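Local coordinates for protein single-stranded-DNA-specific exonuclease RecJ (Thermus thermophilus, PDB 2ZXR) that degrades single-stranded DNA in the 5' to 3' direction as a divalent-metal-dependent exonuclease with no detectable activity on single-stranded RNA, at residues A[435-440]-A[485-490]; A[442-447]-A[507-512]. One frame throughout, in Å; residues are numbered along the deposited sequence.

Interaction 1: residues A[435-440]-A[485-490]; sequences PEPGLL and KGVRVL
Pro437 and Val487 bring the two backbones together, their CA atoms 6.3 Å apart. On one side the chain makes a short 3-10 turn over residues 437-439, held by backbone hydrogen bonds from Leu439 N to Glu436 O (3.0 Å) and from Leu440 N to Pro437 O, before helix 440-447 begins. On the other, Lys485 and Gly486 both take positive phi values and turn the chain from strand 479-484 into strand 487-492, so the turn meets a hairpin bend and the first residue of a strand.

The contact is small; apolar between side chains, it also includes a backbone carbonyl. CB of Pro437 is directed toward the hairpin, and the ring touches it with CG, which lies 3.7 Å from Lys485 O and 4.0 Å from Val487 CG2. Val487 works through this one methyl: CG1 stands anti to the backbone N (chi1 171°), which puts CG2 beside that N, facing the turn. There CG2 also meets Leu440, whose CD1 approaches to 4.2 Å. A single valine methyl is thus shared by a proline ring from the turn and a leucine that is the first residue of the helix, both reaching it at a slant. Although CB of Lys485 faces the turn, the rest of the side chain bends off, and the closest contact here is with its backbone carbonyl.

Leu434 packs on both Leu440 and Val487, while Tyr520 and Val522 of strand 517-528 touch Leu440 and Val487 respectively. Pro437 and the hairpin bend form the outer part of the contact, with Leu440 and Val487 buried beneath them. The arrangement belongs to the OB domain of RecJ, where the connection from strand 426-433 into helix 440-447 packs against a beta-hairpin of the domain's sheet.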
ATOM      1  N   PRO A 435      18.877   1.099  -8.133  1.00 27.13           N
ATOM      2  CA  PRO A 435      20.217   1.699  -8.257  1.00 27.70           C
ATOM      3  C   PRO A 435      21.275   0.609  -8.254  1.00 27.19           C
ATOM      4  O   PRO A 435      20.950  -0.557  -8.080  1.00 27.69           O
ATOM      5  CB  PRO A 435      20.324   2.581  -7.010  1.00 28.08           C
ATOM      6  CG  PRO A 435      18.916   3.024  -6.799  1.00 28.33           C
ATOM      7  CD  PRO A 435      18.169   1.688  -6.984  1.00 28.02           C
ATOM      8  N   GLU A 436      22.539   0.985  -8.452  1.00 28.20           N
ATOM      9  CA  GLU A 436      23.630   0.005  -8.435  1.00 27.96           C
ATOM     10  C   GLU A 436      23.777  -0.493  -6.997  1.00 27.12           C
ATOM     11  O   GLU A 436      23.399   0.197  -6.031  1.00 24.78           O
ATOM     12  CB  GLU A 436      24.949   0.633  -8.915  1.00 30.42           C
ATOM     13  CG  GLU A 436      24.952   1.055 -10.385  1.00 34.26           C
ATOM     14  CD  GLU A 436      25.119  -0.109 -11.341  1.00 37.75           C
ATOM     15  OE1 GLU A 436      24.820   0.074 -12.544  1.00 40.46           O
ATOM     16  OE2 GLU A 436      25.556  -1.207 -10.908  1.00 38.74           O
ATOM     17  N   PRO A 437      24.336  -1.699  -6.840  1.00 26.61           N
ATOM     18  CA  PRO A 437      24.548  -2.350  -5.540  1.00 26.98           C
ATOM     19  C   PRO A 437      25.228  -1.485  -4.481  1.00 25.93           C
ATOM     20  O   PRO A 437      24.843  -1.506  -3.318  1.00 26.35           O
ATOM     21  CB  PRO A 437      25.380  -3.587  -5.899  1.00 26.97           C
ATOM     22  CG  PRO A 437      25.036  -3.856  -7.360  1.00 27.64           C
ATOM     23  CD  PRO A 437      24.933  -2.482  -7.944  1.00 26.88           C
ATOM     24  N   GLY A 438      26.222  -0.711  -4.894  1.00 26.27           N
ATOM     25  CA  GLY A 438      26.947   0.116  -3.952  1.00 26.06           C
ATOM     26  C   GLY A 438      26.123   1.167  -3.250  1.00 26.36           C
ATOM     27  O   GLY A 438      26.506   1.651  -2.177  1.00 26.11           O
ATOM     28  N   LEU A 439      24.991   1.530  -3.846  1.00 25.43           N
ATOM     29  CA  LEU A 439      24.138   2.558  -3.270  1.00 25.17           C
ATOM     30  C   LEU A 439      22.931   2.028  -2.478  1.00 23.95           C
ATOM     31  O   LEU A 439      22.235   2.793  -1.822  1.00 22.34           O
ATOM     32  CB  LEU A 439      23.639   3.486  -4.384  1.00 25.70           C
ATOM     33  CG  LEU A 439      24.552   4.509  -5.083  1.00 26.95           C
ATOM     34  CD1 LEU A 439      25.127   5.451  -4.018  1.00 28.15           C
ATOM     35  CD2 LEU A 439      25.662   3.829  -5.879  1.00 25.95           C
ATOM     36  N   LEU A 440      22.690   0.723  -2.520  1.00 23.60           N
ATOM     37  CA  LEU A 440      21.523   0.164  -1.835  1.00 23.23           C
ATOM     38  C   LEU A 440      21.363   0.449  -0.333  1.00 23.73           C
ATOM     39  O   LEU A 440      20.255   0.704   0.145  1.00 24.69           O
ATOM     40  CB  LEU A 440      21.454  -1.334  -2.110  1.00 23.06           C
ATOM     41  CG  LEU A 440      21.311  -1.648  -3.613  1.00 23.42           C
ATOM     42  CD1 LEU A 440      21.054  -3.139  -3.780  1.00 22.64           C
ATOM     43  CD2 LEU A 440      20.150  -0.818  -4.234  1.00 21.06           C
ATOM     44  N   LYS A 485      22.301  -8.106 -12.349  1.00 45.03           N
ATOM     45  CA  LYS A 485      23.303  -7.049 -12.279  1.00 43.77           C
ATOM     46  C   LYS A 485      23.942  -7.023 -10.885  1.00 42.48           C
ATOM     47  O   LYS A 485      24.070  -5.960 -10.275  1.00 41.93           O
ATOM     48  CB  LYS A 485      22.667  -5.682 -12.565  1.00 44.67           C
ATOM     49  CG  LYS A 485      21.702  -5.631 -13.751  1.00 45.82           C
ATOM     50  CD  LYS A 485      22.392  -5.960 -15.060  1.00 46.16           C
ATOM     51  CE  LYS A 485      21.391  -5.905 -16.205  1.00 47.51           C
ATOM     52  NZ  LYS A 485      21.944  -6.436 -17.488  1.00 47.69           N
ATOM     53  N   GLY A 486      24.313  -8.192 -10.374  1.00 41.20           N
ATOM     54  CA  GLY A 486      24.937  -8.256  -9.059  1.00 40.75           C
ATOM     55  C   GLY A 486      24.026  -8.105  -7.842  1.00 40.21           C
ATOM     56  O   GLY A 486      24.504  -8.120  -6.706  1.00 40.27           O
ATOM     57  N   VAL A 487      22.722  -7.951  -8.052  1.00 39.36           N
ATOM     58  CA  VAL A 487      21.792  -7.819  -6.919  1.00 38.48           C
ATOM     59  C   VAL A 487      21.082  -9.146  -6.668  1.00 38.75           C
ATOM     60  O   VAL A 487      20.471  -9.696  -7.584  1.00 38.52           O
ATOM     61  CB  VAL A 487      20.704  -6.757  -7.186  1.00 37.79           C
ATOM     62  CG1 VAL A 487      19.659  -6.818  -6.085  1.00 37.93           C
ATOM     63  CG2 VAL A 487      21.323  -5.375  -7.268  1.00 36.71           C
ATOM     64  N   ARG A 488      21.143  -9.658  -5.439  1.00 39.60           N
ATOM     65  CA  ARG A 488      20.485 -10.925  -5.147  1.00 40.49           C
ATOM     66  C   ARG A 488      19.000 -10.754  -4.885  1.00 40.31           C
ATOM     67  O   ARG A 488      18.598  -9.938  -4.052  1.00 41.50           O
ATOM     68  CB  ARG A 488      21.120 -11.637  -3.941  1.00 41.47           C
ATOM     69  CG  ARG A 488      20.541 -13.052  -3.750  1.00 43.07           C
ATOM     70  CD  ARG A 488      21.390 -13.954  -2.852  1.00 44.43           C
ATOM     71  NE  ARG A 488      20.925 -13.955  -1.473  1.00 44.47           N
ATOM     72  CZ  ARG A 488      20.314 -14.971  -0.873  1.00 45.10           C
ATOM     73  NH1 ARG A 488      20.089 -16.106  -1.527  1.00 46.35           N
ATOM     74  NH2 ARG A 488      19.904 -14.839   0.385  1.00 44.03           N
ATOM     75  N   VAL A 489      18.187 -11.544  -5.576  1.00 39.37           N
ATOM     76  CA  VAL A 489      16.743 -11.474  -5.424  1.00 38.43           C
ATOM     77  C   VAL A 489      16.133 -12.823  -5.046  1.00 38.18           C
ATOM     78  O   VAL A 489      16.574 -13.861  -5.526  1.00 38.77           O
ATOM     79  CB  VAL A 489      16.094 -10.865  -6.729  1.00 38.44           C
ATOM     80  CG1 VAL A 489      17.000 -11.063  -7.894  1.00 39.12           C
ATOM     81  CG2 VAL A 489      14.732 -11.464  -7.011  1.00 37.80           C
ATOM     82  N   LEU A 490      15.144 -12.786  -4.153  1.00 37.50           N
ATOM     83  CA  LEU A 490      14.435 -13.961  -3.658  1.00 36.75           C
ATOM     84  C   LEU A 490      13.038 -13.911  -4.220  1.00 36.51           C
ATOM     85  O   LEU A 490      12.412 -12.846  -4.251  1.00 35.94           O
ATOM     86  CB  LEU A 490      14.354 -13.931  -2.139  1.00 37.42           C
ATOM     87  CG  LEU A 490      15.702 -13.850  -1.439  1.00 38.90           C
ATOM     88  CD1 LEU A 490      15.488 -13.380  -0.000  1.00 39.02           C
ATOM     89  CD2 LEU A 490      16.392 -15.216  -1.498  1.00 40.00           C
TER

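Interaction 2: residues A[442-447]-A[507-512]; sequences QVFREL and GLLSEN
Leu509 lays its CD1 methyl against the backbone and CB of Phe444, 3.7 Å from Phe444 N and 3.8 Å from Phe444 CB. This is the buried, close-packed half of the contact: Val443 CG1 reaches the same methyl at 4.1 Å, its side chain crossing that of Leu509 nearly at a right angle, and Phe462 of the adjoining strand 462-466 also packs on Val443. Helix 440-447 here lies across strand 503-514 of the OB domain's sheet, the local axes 8.9 Å apart and at 101° to each other.

Toward Glu511 the contact is as close, but both Phe444 and Glu511 are partly open to solvent. With CG anti to its backbone N (chi1 -178°), Phe444 reaches across to the strand and brings its ring beside Glu511, whose CB sits over one face in a CH-pi contact, 3.7 Å from the ring centroid. Leu509 O lies at the ring edge, close to its plane, 3.8 Å from Phe444 CE1. The Glu511 chain crosses the ring at about a right angle, and its carboxylate stays beside it, OE1 3.7 Å from Phe444 CE2, the two planes 38° apart. Its OE2 is hydrogen-bonded to Tyr520 OH on neighbouring strand 517-528.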
ATOM      1  N   GLN A 442      22.446   3.042   1.431  1.00 23.35           N
ATOM      2  CA  GLN A 442      22.050   4.428   1.595  1.00 25.35           C
ATOM      3  C   GLN A 442      20.619   4.630   1.130  1.00 25.54           C
ATOM      4  O   GLN A 442      19.856   5.362   1.768  1.00 24.91           O
ATOM      5  CB  GLN A 442      22.994   5.371   0.822  1.00 27.81           C
ATOM      6  CG  GLN A 442      22.621   6.870   0.909  1.00 30.49           C
ATOM      7  CD  GLN A 442      22.689   7.429   2.327  1.00 33.38           C
ATOM      8  OE1 GLN A 442      22.148   8.511   2.614  1.00 34.95           O
ATOM      9  NE2 GLN A 442      23.360   6.703   3.224  1.00 34.04           N
ATOM     10  N   VAL A 443      20.258   4.010   0.005  1.00 25.04           N
ATOM     11  CA  VAL A 443      18.898   4.156  -0.481  1.00 24.83           C
ATOM     12  C   VAL A 443      17.961   3.559   0.570  1.00 25.31           C
ATOM     13  O   VAL A 443      16.941   4.153   0.902  1.00 24.40           O
ATOM     14  CB  VAL A 443      18.677   3.447  -1.839  1.00 24.30           C
ATOM     15  CG1 VAL A 443      17.159   3.399  -2.163  1.00 23.14           C
ATOM     16  CG2 VAL A 443      19.412   4.232  -2.956  1.00 23.89           C
ATOM     17  N   PHE A 444      18.313   2.378   1.079  1.00 26.18           N
ATOM     18  CA  PHE A 444      17.491   1.748   2.093  1.00 26.78           C
ATOM     19  C   PHE A 444      17.311   2.650   3.300  1.00 26.97           C
ATOM     20  O   PHE A 444      16.194   2.845   3.745  1.00 27.07           O
ATOM     21  CB  PHE A 444      18.084   0.426   2.559  1.00 27.77           C
ATOM     22  CG  PHE A 444      17.229  -0.273   3.575  1.00 29.49           C
ATOM     23  CD1 PHE A 444      16.161  -1.070   3.174  1.00 30.13           C
ATOM     24  CD2 PHE A 444      17.450  -0.081   4.949  1.00 30.63           C
ATOM     25  CE1 PHE A 444      15.310  -1.677   4.126  1.00 30.77           C
ATOM     26  CE2 PHE A 444      16.609  -0.675   5.912  1.00 29.78           C
ATOM     27  CZ  PHE A 444      15.541  -1.473   5.498  1.00 30.35           C
ATOM     28  N   ARG A 445      18.400   3.208   3.831  1.00 27.83           N
ATOM     29  CA  ARG A 445      18.284   4.087   5.001  1.00 29.13           C
ATOM     30  C   ARG A 445      17.445   5.326   4.690  1.00 29.30           C
ATOM     31  O   ARG A 445      16.726   5.821   5.562  1.00 29.78           O
ATOM     32  CB  ARG A 445      19.678   4.511   5.536  1.00 29.30           C
ATOM     33  CG  ARG A 445      20.534   3.350   6.100  1.00 29.70           C
ATOM     34  CD  ARG A 445      21.905   3.826   6.691  1.00 31.09           C
ATOM     35  NE  ARG A 445      22.745   4.469   5.685  1.00 31.15           N
ATOM     36  CZ  ARG A 445      23.793   3.910   5.072  1.00 29.93           C
ATOM     37  NH1 ARG A 445      24.191   2.673   5.350  1.00 29.49           N
ATOM     38  NH2 ARG A 445      24.416   4.593   4.131  1.00 29.19           N
ATOM     39  N   GLU A 446      17.502   5.816   3.450  1.00 29.30           N
ATOM     40  CA  GLU A 446      16.722   7.009   3.082  1.00 29.04           C
ATOM     41  C   GLU A 446      15.212   6.741   2.966  1.00 28.77           C
ATOM     42  O   GLU A 446      14.399   7.624   3.259  1.00 28.97           O
ATOM     43  CB  GLU A 446      17.274   7.626   1.779  1.00 29.31           C
ATOM     44  CG  GLU A 446      18.598   8.398   1.969  1.00 30.31           C
ATOM     45  CD  GLU A 446      19.320   8.689   0.658  1.00 31.70           C
ATOM     46  OE1 GLU A 446      18.717   8.501  -0.420  1.00 32.80           O
ATOM     47  OE2 GLU A 446      20.495   9.112   0.700  1.00 32.65           O
ATOM     48  N   LEU A 447      14.840   5.536   2.539  1.00 28.10           N
ATOM     49  CA  LEU A 447      13.431   5.142   2.412  1.00 28.73           C
ATOM     50  C   LEU A 447      12.804   4.877   3.786  1.00 29.80           C
ATOM     51  O   LEU A 447      11.581   4.869   3.926  1.00 30.33           O
ATOM     52  CB  LEU A 447      13.305   3.860   1.587  1.00 26.87           C
ATOM     53  CG  LEU A 447      13.659   4.027   0.111  1.00 27.43           C
ATOM     54  CD1 LEU A 447      13.638   2.679  -0.598  1.00 27.45           C
ATOM     55  CD2 LEU A 447      12.681   4.980  -0.522  1.00 27.23           C
ATOM     56  N   GLY A 507      10.366  -5.382  -7.211  1.00 23.06           N
ATOM     57  CA  GLY A 507      10.746  -5.850  -5.896  1.00 24.10           C
ATOM     58  C   GLY A 507      10.990  -4.867  -4.780  1.00 23.53           C
ATOM     59  O   GLY A 507      11.235  -3.694  -5.015  1.00 23.82           O
ATOM     60  N   LEU A 508      10.949  -5.383  -3.556  1.00 23.31           N
ATOM     61  CA  LEU A 508      11.173  -4.591  -2.350  1.00 23.68           C
ATOM     62  C   LEU A 508      12.651  -4.627  -1.977  1.00 23.39           C
ATOM     63  O   LEU A 508      13.243  -5.711  -1.887  1.00 24.47           O
ATOM     64  CB  LEU A 508      10.351  -5.177  -1.192  1.00 23.03           C
ATOM     65  CG  LEU A 508       8.837  -5.190  -1.415  1.00 24.79           C
ATOM     66  CD1 LEU A 508       8.145  -6.266  -0.513  1.00 25.09           C
ATOM     67  CD2 LEU A 508       8.306  -3.770  -1.109  1.00 24.39           C
ATOM     68  N   LEU A 509      13.237  -3.458  -1.752  1.00 23.22           N
ATOM     69  CA  LEU A 509      14.640  -3.375  -1.353  1.00 24.16           C
ATOM     70  C   LEU A 509      14.652  -3.849   0.100  1.00 25.84           C
ATOM     71  O   LEU A 509      14.005  -3.248   0.961  1.00 24.60           O
ATOM     72  CB  LEU A 509      15.147  -1.930  -1.394  1.00 23.25           C
ATOM     73  CG  LEU A 509      16.638  -1.695  -1.711  1.00 26.37           C
ATOM     74  CD1 LEU A 509      17.085  -0.481  -0.968  1.00 23.66           C
ATOM     75  CD2 LEU A 509      17.534  -2.901  -1.397  1.00 24.18           C
ATOM     76  N   SER A 510      15.401  -4.902   0.385  1.00 26.73           N
ATOM     77  CA  SER A 510      15.416  -5.431   1.738  1.00 28.98           C
ATOM     78  C   SER A 510      16.780  -5.412   2.418  1.00 29.47           C
ATOM     79  O   SER A 510      17.830  -5.563   1.768  1.00 28.92           O
ATOM     80  CB  SER A 510      14.910  -6.874   1.714  1.00 28.72           C
ATOM     81  OG  SER A 510      13.846  -6.988   0.804  1.00 31.23           O
ATOM     82  N   GLU A 511      16.745  -5.226   3.737  1.00 30.42           N
ATOM     83  CA  GLU A 511      17.955  -5.254   4.552  1.00 31.20           C
ATOM     84  C   GLU A 511      17.773  -6.542   5.342  1.00 32.35           C
ATOM     85  O   GLU A 511      16.983  -6.581   6.284  1.00 32.75           O
ATOM     86  CB  GLU A 511      18.018  -4.066   5.513  1.00 31.01           C
ATOM     87  CG  GLU A 511      19.295  -4.047   6.386  1.00 31.69           C
ATOM     88  CD  GLU A 511      19.392  -2.811   7.293  1.00 31.58           C
ATOM     89  OE1 GLU A 511      18.598  -2.705   8.247  1.00 32.72           O
ATOM     90  OE2 GLU A 511      20.258  -1.935   7.049  1.00 32.06           O
ATOM     91  N   ASN A 512      18.466  -7.600   4.941  1.00 33.10           N
ATOM     92  CA  ASN A 512      18.345  -8.877   5.631  1.00 35.63           C
ATOM     93  C   ASN A 512      19.505  -9.088   6.597  1.00 37.17           C
ATOM     94  O   ASN A 512      20.668  -8.995   6.222  1.00 37.91           O
ATOM     95  CB  ASN A 512      18.291 -10.034   4.623  1.00 34.48           C
ATOM     96  CG  ASN A 512      17.093  -9.938   3.700  1.00 34.47           C
ATOM     97  OD1 ASN A 512      16.010  -9.566   4.127  1.00 32.16           O
ATOM     98  ND2 ASN A 512      17.284 -10.289   2.436  1.00 33.70           N
TER

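How the interactions relate
Both interactions join the turn after strand 426-433 and helix 440-447 to the same sheet of the OB domain. Interaction 1 uses the turn leading into the helix and the start of strand 487-492; interaction 2 uses the helix body and strand 503-514. They meet where Leu440 O lies 3.6 Å from Leu509 CD1 and where Pro435 packs on Val443, and Tyr520 of strand 517-528 bridges the two contacts. Each has a buried aliphatic part and a more open margin, but interaction 1 is smaller and wholly apolar between side chains, whereas interaction 2 adds an aromatic ring and a carboxylate. Neither lies at the metal site.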